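3-polyprenyl-4-hydroxybenzoate decarboxylase and related decarboxylases (Pelotomaculum thermopropionicum, PDB 6H6X) binds prenylated FMN and manganese as the UbiD-class enzyme HmfF, a decarboxylase that in reverse probably carboxylates 2-furoic acid to 2,5-furandicarboxylic acid. Local coordinates at residues B[8-17]-B[60-70]; B[102-113]-B[275-283]. The protein carries 8 engineered substitutions. All blocks are in the same frame, centred on the assembly; numbering follows the deposited sequence. Where two conformers were deposited one is given.

Interaction 1: B[8-17]-B[60-70]; sequences WLAFLEGKGK and LAGDRELFAAA
The indole of Trp-8 has the carbonyl oxygen of Leu-60 at its edge, in the ring plane, while Phe-11 CD2 of its own helix lies over one face. At the edge of the Phe-11 ring sits Leu-66 CD2, and Phe-11 CZ lies 3.7 Å from Ala-69 CB. Trp-8 NE1 donates to Leu-60 O over 2.8 Å, with an N-H...O angle of 161°; the N-H arrives from above the carbonyl plane. Leu-12 CD1 packs 3.5 Å from the same Leu-60 O. Because Trp-8 CG stands anti to the backbone N (chi1 -179°), the six-membered ring reaches the facing helix, where CZ3 comes 3.5 Å from Ala-70 CA.

The N-to-C directions of helical segments 8-14 and 64-70 lie 133° apart as they pack within the UbiD N-terminal domain. A Schellman motif with Gly-16 at positive phi ends the first helix, and Asp-63 N-caps the second, its OD1 accepting from Leu-66 N at 2.8 Å. Leu-66 CD1 packs obliquely against Leu-12 CD2 at 4.0 Å. Lys-17 NZ stays 4.2 Å from Asp-63 OD2, beyond a salt bridge. The ring of His-193 meets that of Trp-8 steeply, and Pro-194 touches both Trp-8 and Ala-70.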
loop_
_atom_site.group_PDB
_atom_site.type_symbol
_atom_site.label_atom_id
_atom_site.label_comp_id
_atom_site.label_asym_id
_atom_site.label_seq_id
_atom_site.Cartn_x
_atom_site.Cartn_y
_atom_site.Cartn_z
ATOM N N TRP B 8 -25.383 11.691 -13.672
ATOM C CA TRP B 8 -24.161 11.285 -13.023
ATOM C C TRP B 8 -23.036 11.229 -14.023
ATOM O O TRP B 8 -21.958 11.693 -13.725
ATOM C CB TRP B 8 -24.288 9.917 -12.300
ATOM C CG TRP B 8 -23.024 9.559 -11.624
ATOM C CD1 TRP B 8 -22.085 8.678 -12.062
ATOM C CD2 TRP B 8 -22.512 10.141 -10.449
ATOM N NE1 TRP B 8 -21.045 8.641 -11.202
ATOM C CE2 TRP B 8 -21.268 9.542 -10.203
ATOM C CE3 TRP B 8 -22.996 11.120 -9.558
ATOM C CZ2 TRP B 8 -20.471 9.881 -9.109
ATOM C CZ3 TRP B 8 -22.230 11.456 -8.465
ATOM C CH2 TRP B 8 -20.969 10.845 -8.246
ATOM N N LEU B 9 -23.272 10.670 -15.206
ATOM C CA LEU B 9 -22.202 10.693 -16.235
ATOM C C LEU B 9 -21.769 12.107 -16.653
ATOM O O LEU B 9 -20.592 12.319 -16.950
ATOM C CB LEU B 9 -22.566 9.879 -17.467
ATOM C CG LEU B 9 -22.849 8.418 -17.237
ATOM C CD1 LEU B 9 -23.220 7.759 -18.542
ATOM C CD2 LEU B 9 -21.656 7.703 -16.605
ATOM N N ALA B 10 -22.701 13.057 -16.650
ATOM C CA ALA B 10 -22.391 14.463 -16.940
ATOM C C ALA B 10 -21.483 15.034 -15.865
ATOM O O ALA B 10 -20.447 15.617 -16.184
ATOM C CB ALA B 10 -23.673 15.300 -17.067
ATOM N N PHE B 11 -21.860 14.852 -14.603
ATOM C CA PHE B 11 -20.998 15.200 -13.454
ATOM C C PHE B 11 -19.584 14.611 -13.561
ATOM O O PHE B 11 -18.604 15.315 -13.322
ATOM C CB PHE B 11 -21.669 14.733 -12.170
ATOM C CG PHE B 11 -20.887 15.023 -10.910
ATOM C CD1 PHE B 11 -20.994 16.259 -10.270
ATOM C CD2 PHE B 11 -20.099 14.033 -10.325
ATOM C CE1 PHE B 11 -20.298 16.523 -9.096
ATOM C CE2 PHE B 11 -19.403 14.284 -9.157
ATOM C CZ PHE B 11 -19.495 15.535 -8.543
ATOM N N LEU B 12 -19.457 13.337 -13.942
ATOM C CA LEU B 12 -18.116 12.738 -14.077
ATOM C C LEU B 12 -17.320 13.362 -15.242
ATOM O O LEU B 12 -16.111 13.587 -15.116
ATOM C CB LEU B 12 -18.180 11.210 -14.281
ATOM C CG LEU B 12 -18.744 10.268 -13.227
ATOM C CD1 LEU B 12 -18.799 8.863 -13.804
ATOM C CD2 LEU B 12 -17.880 10.271 -11.998
ATOM N N GLU B 13 -17.985 13.606 -16.373
ATOM C CA GLU B 13 -17.316 14.161 -17.577
ATOM C C GLU B 13 -16.685 15.535 -17.299
ATOM O O GLU B 13 -15.511 15.748 -17.586
ATOM C CB GLU B 13 -18.283 14.246 -18.767
ATOM C CG GLU B 13 -17.599 14.277 -20.141
ATOM C CD GLU B 13 -18.328 13.446 -21.197
ATOM O OE1 GLU B 13 -19.571 13.545 -21.275
ATOM O OE2 GLU B 13 -17.670 12.689 -21.955
ATOM N N GLY B 14 -17.456 16.427 -16.685
ATOM C CA GLY B 14 -16.992 17.765 -16.321
ATOM C C GLY B 14 -15.948 17.806 -15.220
ATOM O O GLY B 14 -15.337 18.856 -14.967
ATOM N N LYS B 15 -15.754 16.678 -14.547
ATOM C CA LYS B 15 -14.680 16.521 -13.584
ATOM C C LYS B 15 -13.468 15.773 -14.190
ATOM O O LYS B 15 -12.531 15.451 -13.466
ATOM C CB LYS B 15 -15.220 15.782 -12.355
ATOM C CG LYS B 15 -14.560 16.155 -11.040
ATOM C CD LYS B 15 -15.471 16.968 -10.119
ATOM C CE LYS B 15 -14.800 17.170 -8.765
ATOM N NZ LYS B 15 -15.764 17.338 -7.642
ATOM N N GLY B 16 -13.480 15.513 -15.499
ATOM C CA GLY B 16 -12.470 14.647 -16.170
ATOM C C GLY B 16 -12.281 13.222 -15.634
ATOM O O GLY B 16 -11.161 12.723 -15.601
ATOM N N LYS B 17 -13.365 12.572 -15.199
ATOM C CA LYS B 17 -13.327 11.203 -14.638
ATOM C C LYS B 17 -14.203 10.231 -15.427
ATOM O O LYS B 17 -14.548 9.154 -14.957
ATOM C CB LYS B 17 -13.731 11.245 -13.163
ATOM C CG LYS B 17 -12.887 12.219 -12.350
ATOM C CD LYS B 17 -12.345 11.593 -11.081
ATOM C CE LYS B 17 -11.181 12.391 -10.529
ATOM N NZ LYS B 17 -10.752 11.862 -9.207
ATOM N N LEU B 60 -18.577 3.698 -12.319
ATOM C CA LEU B 60 -19.291 4.975 -12.035
ATOM C C LEU B 60 -18.770 5.727 -10.861
ATOM O O LEU B 60 -18.794 6.971 -10.842
ATOM C CB LEU B 60 -20.796 4.756 -11.808
ATOM C CG LEU B 60 -21.543 4.120 -12.983
ATOM C CD1 LEU B 60 -23.000 4.005 -12.645
ATOM C CD2 LEU B 60 -21.344 4.938 -14.240
ATOM N N ALA B 61 -18.289 4.987 -9.876
ATOM C CA ALA B 61 -17.631 5.580 -8.720
ATOM C C ALA B 61 -16.662 4.545 -8.163
ATOM O O ALA B 61 -17.058 3.417 -7.906
ATOM C CB ALA B 61 -18.679 5.941 -7.665
ATOM N N GLY B 62 -15.414 4.934 -7.985
ATOM C CA GLY B 62 -14.352 4.040 -7.596
ATOM C C GLY B 62 -13.468 4.540 -6.477
ATOM O O GLY B 62 -12.373 4.037 -6.304
ATOM N N ASP B 63 -13.959 5.522 -5.725
ATOM C CA ASP B 63 -13.267 6.075 -4.592
ATOM C C ASP B 63 -14.289 6.746 -3.712
ATOM O O ASP B 63 -15.420 7.014 -4.145
ATOM C CB ASP B 63 -12.141 7.013 -5.022
ATOM C CG ASP B 63 -12.637 8.318 -5.686
ATOM O OD1 ASP B 63 -13.553 8.998 -5.133
ATOM O OD2 ASP B 63 -12.063 8.682 -6.747
ATOM N N ARG B 64 -13.912 7.005 -2.485
ATOM C CA ARG B 64 -14.832 7.565 -1.507
ATOM C C ARG B 64 -15.272 9.014 -1.788
ATOM O O ARG B 64 -16.363 9.396 -1.361
ATOM C CB ARG B 64 -14.227 7.384 -0.125
ATOM C CG ARG B 64 -14.440 5.988 0.341
ATOM C CD ARG B 64 -13.198 5.593 1.097
ATOM N NE ARG B 64 -12.272 4.729 0.361
ATOM C CZ ARG B 64 -12.212 3.434 0.598
ATOM N NH1 ARG B 64 -13.070 2.962 1.477
ATOM N NH2 ARG B 64 -11.341 2.633 -0.021
ATOM N N GLU B 65 -14.456 9.786 -2.502
ATOM C CA GLU B 65 -14.815 11.160 -2.900
ATOM C C GLU B 65 -16.045 11.154 -3.833
ATOM O O GLU B 65 -17.017 11.842 -3.547
ATOM C CB GLU B 65 -13.609 11.882 -3.529
ATOM N N LEU B 66 -16.050 10.280 -4.848
ATOM C CA LEU B 66 -17.203 10.139 -5.730
ATOM C C LEU B 66 -18.421 9.609 -5.057
ATOM O O LEU B 66 -19.492 10.135 -5.288
ATOM C CB LEU B 66 -16.866 9.327 -6.963
ATOM C CG LEU B 66 -15.853 10.074 -7.828
ATOM C CD1 LEU B 66 -15.414 9.199 -8.971
ATOM C CD2 LEU B 66 -16.435 11.375 -8.341
ATOM N N PHE B 67 -18.318 8.625 -4.171
ATOM C CA PHE B 67 -19.533 8.205 -3.485
ATOM C C PHE B 67 -20.062 9.284 -2.575
ATOM O O PHE B 67 -21.267 9.389 -2.378
ATOM C CB PHE B 67 -19.334 6.890 -2.702
ATOM C CG PHE B 67 -19.386 5.661 -3.574
ATOM C CD1 PHE B 67 -20.601 5.134 -3.960
ATOM C CD2 PHE B 67 -18.244 5.043 -3.981
ATOM C CE1 PHE B 67 -20.666 4.007 -4.766
ATOM C CE2 PHE B 67 -18.295 3.891 -4.776
ATOM C CZ PHE B 67 -19.505 3.373 -5.167
ATOM N N ALA B 68 -19.178 10.074 -1.981
ATOM C CA ALA B 68 -19.637 11.238 -1.164
ATOM C C ALA B 68 -20.368 12.251 -2.043
ATOM O O ALA B 68 -21.481 12.640 -1.737
ATOM C CB ALA B 68 -18.508 11.918 -0.460
ATOM N N ALA B 69 -19.766 12.634 -3.145
ATOM C CA ALA B 69 -20.466 13.451 -4.164
ATOM C C ALA B 69 -21.846 12.873 -4.567
ATOM O O ALA B 69 -22.849 13.599 -4.588
ATOM C CB ALA B 69 -19.597 13.615 -5.377
ATOM N N ALA B 70 -21.923 11.558 -4.802
ATOM C CA ALA B 70 -23.202 10.930 -5.142
ATOM C C ALA B 70 -24.246 11.110 -4.083
ATOM O O ALA B 70 -25.417 11.035 -4.357
ATOM C CB ALA B 70 -23.033 9.442 -5.441
#

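Interaction 2: B[102-113]-B[275-283]; sequences VKECIIRENIDL and VTAVTHRRQ
Strand 105-107 runs antiparallel to strand 275-280, with Cys-105/His-280 and Ile-107/Val-278 as hydrogen-bonded pairs on either side of the non-hydrogen-bonded pair Ile-106/Thr-279. Cys-105 N to His-280 O (3.0 Å) and Ile-107 N to Val-278 O both run nearly along the C=O axis.

On the face shared by Cys-105, Ile-107, Val-278 and His-280, Cys-105 CB sits over one face of the imidazole, 3.8 Å from the centroid of the His-280 ring, a CH-pi contact, with SG more oblique. Ile-107 CD1 approaches the same ring at NE2. On the other face Ile-106 and Thr-279 lie side by side, CG1 of Ile-106 being 3.9 Å from Thr-279 CG2. Thr-279 holds OG1 between its backbone N and carbonyl carbon (chi1 77°), from where the hydroxyl donates to Val-102 O at 2.8 Å, above that carbonyl plane.

Beyond the pairing, Glu-104 OE1 takes the backbone N of Arg-282 (2.8 Å, 161°) on its anti lone pair. Glu-104 CB lies over one face of the Arg-282 guanidinium, whose NH1 makes only a long salt bridge with OE1, without an N-H aimed at it. An alanine in place of Glu-104 would probably leave the Arg-282 backbone N-H without its acceptor and the guanidinium without its nearby carboxylate charge. At the far end Ile-111 CG2 meets Val-275 CG2 at 3.8 Å, and Leu-113 CD2 meets Val-278 CG2 at 3.7 Å.

Residues 275-280 are the end of the long strand 264-280 of the antiparallel sheet of the Rift-related domain, where a classic beta bulge sets Thr-276 and Ala-277 both opposite Glu-243 of strand 240-246. Met-116 of helix 113-116 covers Ile-107, Val-278 and His-280, while Val-225 of strand 223-226 and Val-241 of strand 240-246 pack against Val-102.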
loop_
_atom_site.group_PDB
_atom_site.type_symbol
_atom_site.label_atom_id
_atom_site.label_comp_id
_atom_site.label_asym_id
_atom_site.label_seq_id
_atom_site.Cartn_x
_atom_site.Cartn_y
_atom_site.Cartn_z
ATOM N N VAL B 102 -37.835 5.388 -18.987
ATOM C CA VAL B 102 -37.664 3.945 -19.104
ATOM C C VAL B 102 -38.796 3.221 -19.861
ATOM O O VAL B 102 -38.693 1.998 -20.138
ATOM C CB VAL B 102 -37.415 3.305 -17.706
ATOM C CG1 VAL B 102 -38.719 3.127 -16.942
ATOM C CG2 VAL B 102 -36.701 1.948 -17.819
ATOM N N LYS B 103 -39.890 3.951 -20.147
ATOM C CA LYS B 103 -41.031 3.422 -20.904
ATOM C C LYS B 103 -41.017 3.731 -22.413
ATOM O O LYS B 103 -41.893 3.266 -23.122
ATOM C CB LYS B 103 -42.342 3.936 -20.304
ATOM C CG LYS B 103 -42.602 3.470 -18.878
ATOM C CD LYS B 103 -42.805 1.963 -18.766
ATOM C CE LYS B 103 -43.483 1.650 -17.440
ATOM N NZ LYS B 103 -43.726 0.202 -17.211
ATOM N N GLU B 104 -40.025 4.493 -22.883
ATOM C CA GLU B 104 -39.900 4.865 -24.278
ATOM C C GLU B 104 -39.999 3.668 -25.252
ATOM O O GLU B 104 -40.756 3.737 -26.218
ATOM C CB GLU B 104 -38.600 5.660 -24.481
ATOM C CG GLU B 104 -38.706 7.076 -23.912
ATOM C CD GLU B 104 -37.387 7.820 -23.746
ATOM O OE1 GLU B 104 -36.299 7.342 -24.142
ATOM O OE2 GLU B 104 -37.440 8.927 -23.186
ATOM N N CYS B 105 -39.268 2.583 -24.983
ATOM C CA CYS B 105 -39.368 1.328 -25.741
ATOM C C CYS B 105 -39.789 0.188 -24.813
ATOM O O CYS B 105 -39.270 0.064 -23.717
ATOM C CB CYS B 105 -38.024 0.986 -26.395
ATOM S SG CYS B 105 -37.225 2.362 -27.251
ATOM N N ILE B 106 -40.714 -0.651 -25.262
ATOM C CA ILE B 106 -41.304 -1.710 -24.452
ATOM C C ILE B 106 -41.366 -2.947 -25.343
ATOM O O ILE B 106 -41.851 -2.864 -26.473
ATOM C CB ILE B 106 -42.727 -1.317 -23.981
ATOM C CG1 ILE B 106 -42.666 -0.055 -23.096
ATOM C CG2 ILE B 106 -43.426 -2.470 -23.285
ATOM C CD1 ILE B 106 -44.027 0.523 -22.701
ATOM N N ILE B 107 -40.867 -4.076 -24.848
ATOM C CA ILE B 107 -40.810 -5.314 -25.604
ATOM C C ILE B 107 -41.449 -6.374 -24.745
ATOM O O ILE B 107 -41.038 -6.588 -23.589
ATOM C CB ILE B 107 -39.348 -5.695 -25.981
ATOM C CG1 ILE B 107 -38.691 -4.585 -26.819
ATOM C CG2 ILE B 107 -39.283 -6.989 -26.799
ATOM C CD1 ILE B 107 -37.934 -3.559 -26.012
ATOM N N ARG B 108 -42.476 -7.018 -25.294
ATOM C CA ARG B 108 -43.204 -8.100 -24.618
ATOM C C ARG B 108 -43.197 -9.427 -25.363
ATOM O O ARG B 108 -43.599 -10.428 -24.771
ATOM C CB ARG B 108 -44.650 -7.686 -24.342
ATOM C CG ARG B 108 -44.711 -6.496 -23.411
ATOM C CD ARG B 108 -46.088 -6.002 -23.130
ATOM N NE ARG B 108 -46.856 -7.029 -22.446
ATOM C CZ ARG B 108 -47.948 -6.794 -21.727
ATOM N NH1 ARG B 108 -48.413 -5.549 -21.564
ATOM N NH2 ARG B 108 -48.591 -7.824 -21.174
ATOM N N GLU B 109 -42.733 -9.464 -26.616
ATOM C CA GLU B 109 -42.736 -10.707 -27.390
ATOM C C GLU B 109 -41.417 -10.907 -28.121
ATOM O O GLU B 109 -40.761 -9.927 -28.525
ATOM C CB GLU B 109 -43.914 -10.712 -28.379
ATOM C CG GLU B 109 -45.284 -10.791 -27.702
ATOM C CD GLU B 109 -46.368 -11.454 -28.538
ATOM O OE1 GLU B 109 -46.525 -11.088 -29.723
ATOM O OE2 GLU B 109 -47.070 -12.332 -27.988
ATOM N N ASN B 110 -41.038 -12.181 -28.270
ATOM C CA ASN B 110 -39.763 -12.587 -28.902
ATOM C C ASN B 110 -38.552 -11.921 -28.222
ATOM O O ASN B 110 -37.698 -11.277 -28.842
ATOM C CB ASN B 110 -39.809 -12.362 -30.425
ATOM C CG ASN B 110 -40.804 -13.296 -31.117
ATOM O OD1 ASN B 110 -40.781 -14.511 -30.895
ATOM N ND2 ASN B 110 -41.685 -12.736 -31.946
ATOM N N ILE B 111 -38.510 -12.093 -26.912
ATOM C CA ILE B 111 -37.515 -11.430 -26.088
ATOM C C ILE B 111 -36.241 -12.227 -26.188
ATOM O O ILE B 111 -36.242 -13.417 -25.844
ATOM C CB ILE B 111 -37.935 -11.397 -24.609
ATOM C CG1 ILE B 111 -39.168 -10.506 -24.408
ATOM C CG2 ILE B 111 -36.777 -10.904 -23.743
ATOM C CD1 ILE B 111 -39.883 -10.754 -23.094
ATOM N N ASP B 112 -35.168 -11.565 -26.610
ATOM C CA ASP B 112 -33.832 -12.167 -26.619
ATOM C C ASP B 112 -32.823 -11.206 -25.971
ATOM O O ASP B 112 -32.373 -10.227 -26.620
ATOM C CB ASP B 112 -33.412 -12.538 -28.062
ATOM C CG ASP B 112 -32.182 -13.482 -28.113
ATOM O OD1 ASP B 112 -31.278 -13.415 -27.242
ATOM O OD2 ASP B 112 -32.109 -14.294 -29.049
ATOM N N LEU B 113 -32.452 -11.506 -24.714
ATOM C CA LEU B 113 -31.635 -10.567 -23.916
ATOM C C LEU B 113 -30.263 -10.321 -24.526
ATOM O O LEU B 113 -29.862 -9.159 -24.725
ATOM C CB LEU B 113 -31.498 -11.027 -22.468
ATOM C CG LEU B 113 -32.748 -10.975 -21.588
ATOM C CD1 LEU B 113 -32.376 -11.516 -20.224
ATOM C CD2 LEU B 113 -33.339 -9.576 -21.448
ATOM N N VAL B 275 -38.100 -14.164 -17.953
ATOM C CA VAL B 275 -38.345 -12.752 -18.218
ATOM C C VAL B 275 -39.584 -12.598 -19.105
ATOM O O VAL B 275 -39.717 -13.284 -20.133
ATOM C CB VAL B 275 -37.078 -11.956 -18.669
ATOM C CG1 VAL B 275 -35.837 -12.808 -18.720
ATOM C CG2 VAL B 275 -37.254 -11.133 -19.943
ATOM N N THR B 276 -40.490 -11.720 -18.657
ATOM C CA THR B 276 -41.770 -11.465 -19.312
ATOM C C THR B 276 -41.840 -10.124 -20.039
ATOM O O THR B 276 -42.774 -9.893 -20.791
ATOM C CB THR B 276 -42.914 -11.569 -18.310
ATOM O OG1 THR B 276 -42.738 -10.615 -17.255
ATOM C CG2 THR B 276 -42.945 -12.982 -17.695
ATOM N N ALA B 277 -40.841 -9.262 -19.858
ATOM C CA ALA B 277 -40.761 -8.023 -20.598
ATOM C C ALA B 277 -39.467 -7.279 -20.325
ATOM O O ALA B 277 -38.842 -7.476 -19.301
ATOM C CB ALA B 277 -41.942 -7.113 -20.238
ATOM N N VAL B 278 -39.126 -6.375 -21.232
ATOM C CA VAL B 278 -37.991 -5.537 -21.145
ATOM C C VAL B 278 -38.441 -4.178 -21.583
ATOM O O VAL B 278 -39.028 -4.081 -22.611
ATOM C CB VAL B 278 -36.866 -5.969 -22.128
ATOM C CG1 VAL B 278 -35.746 -4.932 -22.166
ATOM C CG2 VAL B 278 -36.311 -7.335 -21.753
ATOM N N THR B 279 -38.126 -3.118 -20.831
ATOM C CA THR B 279 -38.375 -1.742 -21.279
ATOM C C THR B 279 -37.117 -0.957 -21.118
ATOM O O THR B 279 -36.296 -1.224 -20.229
ATOM C CB THR B 279 -39.553 -1.028 -20.509
ATOM O OG1 THR B 279 -39.138 -0.601 -19.206
ATOM C CG2 THR B 279 -40.746 -1.961 -20.320
ATOM N N HIS B 280 -36.944 0.037 -21.963
ATOM C CA HIS B 280 -35.755 0.824 -21.905
ATOM C C HIS B 280 -35.936 2.176 -22.479
ATOM O O HIS B 280 -36.872 2.417 -23.225
ATOM C CB HIS B 280 -34.546 0.088 -22.544
ATOM C CG HIS B 280 -34.682 -0.231 -23.992
ATOM N ND1 HIS B 280 -34.382 0.677 -24.991
ATOM C CD2 HIS B 280 -35.045 -1.376 -24.615
ATOM C CE1 HIS B 280 -34.582 0.100 -26.171
ATOM N NE2 HIS B 280 -35.002 -1.142 -25.967
ATOM N N ARG B 281 -35.046 3.079 -22.092
ATOM C CA ARG B 281 -34.878 4.306 -22.811
ATOM C C ARG B 281 -34.512 4.060 -24.284
ATOM O O ARG B 281 -33.843 3.043 -24.681
ATOM C CB ARG B 281 -33.746 5.131 -22.239
ATOM C CG ARG B 281 -34.034 5.794 -20.929
ATOM C CD ARG B 281 -32.840 6.573 -20.520
ATOM N NE ARG B 281 -33.003 7.145 -19.215
ATOM C CZ ARG B 281 -33.059 8.457 -18.924
ATOM N NH1 ARG B 281 -32.975 9.401 -19.849
ATOM N NH2 ARG B 281 -33.214 8.839 -17.651
ATOM N N ARG B 282 -34.921 5.043 -25.074
ATOM C CA ARG B 282 -34.464 5.179 -26.431
ATOM C C ARG B 282 -32.958 5.349 -26.338
ATOM O O ARG B 282 -32.462 6.259 -25.637
ATOM C CB ARG B 282 -35.105 6.423 -27.083
ATOM C CG ARG B 282 -34.778 6.659 -28.563
ATOM C CD ARG B 282 -35.740 7.658 -29.211
ATOM N NE ARG B 282 -37.134 7.178 -29.152
ATOM C CZ ARG B 282 -38.095 7.599 -28.311
ATOM N NH1 ARG B 282 -37.883 8.571 -27.395
ATOM N NH2 ARG B 282 -39.298 7.027 -28.385
ATOM N N GLN B 283 -32.245 4.462 -27.029
ATOM C CA GLN B 283 -30.781 4.484 -27.067
ATOM C C GLN B 283 -30.191 4.399 -25.647
ATOM O O GLN B 283 -29.561 5.342 -25.147
ATOM C CB GLN B 283 -30.270 5.703 -27.879
ATOM C CG GLN B 283 -30.659 5.639 -29.369
ATOM C CD GLN B 283 -29.747 6.461 -30.285
ATOM O OE1 GLN B 283 -29.091 7.424 -29.847
ATOM N NE2 GLN B 283 -29.694 6.078 -31.570
#

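From the N terminus, the chain closes its first loop at interaction 1, where 60-70 returns to helix 5-14 after 42 intervening residues that include strands 18-21, 43-46 and 56-58. Only later does interaction 2 open, so the two loops lie in series and neither nest nor cross. Interaction 2 spans 161 residues between 102-113 and 275-283, a stretch that includes the manganese ligands Asn-147, His-169 and Glu-210. The first contact joins helices of the N-terminal domain, the second joins strands of the Rift-related domain. Their centres are about 29 Å apart. Just past 283, strand 286-287 pairs with 56-58, bringing the chain back to the N-terminal sheet.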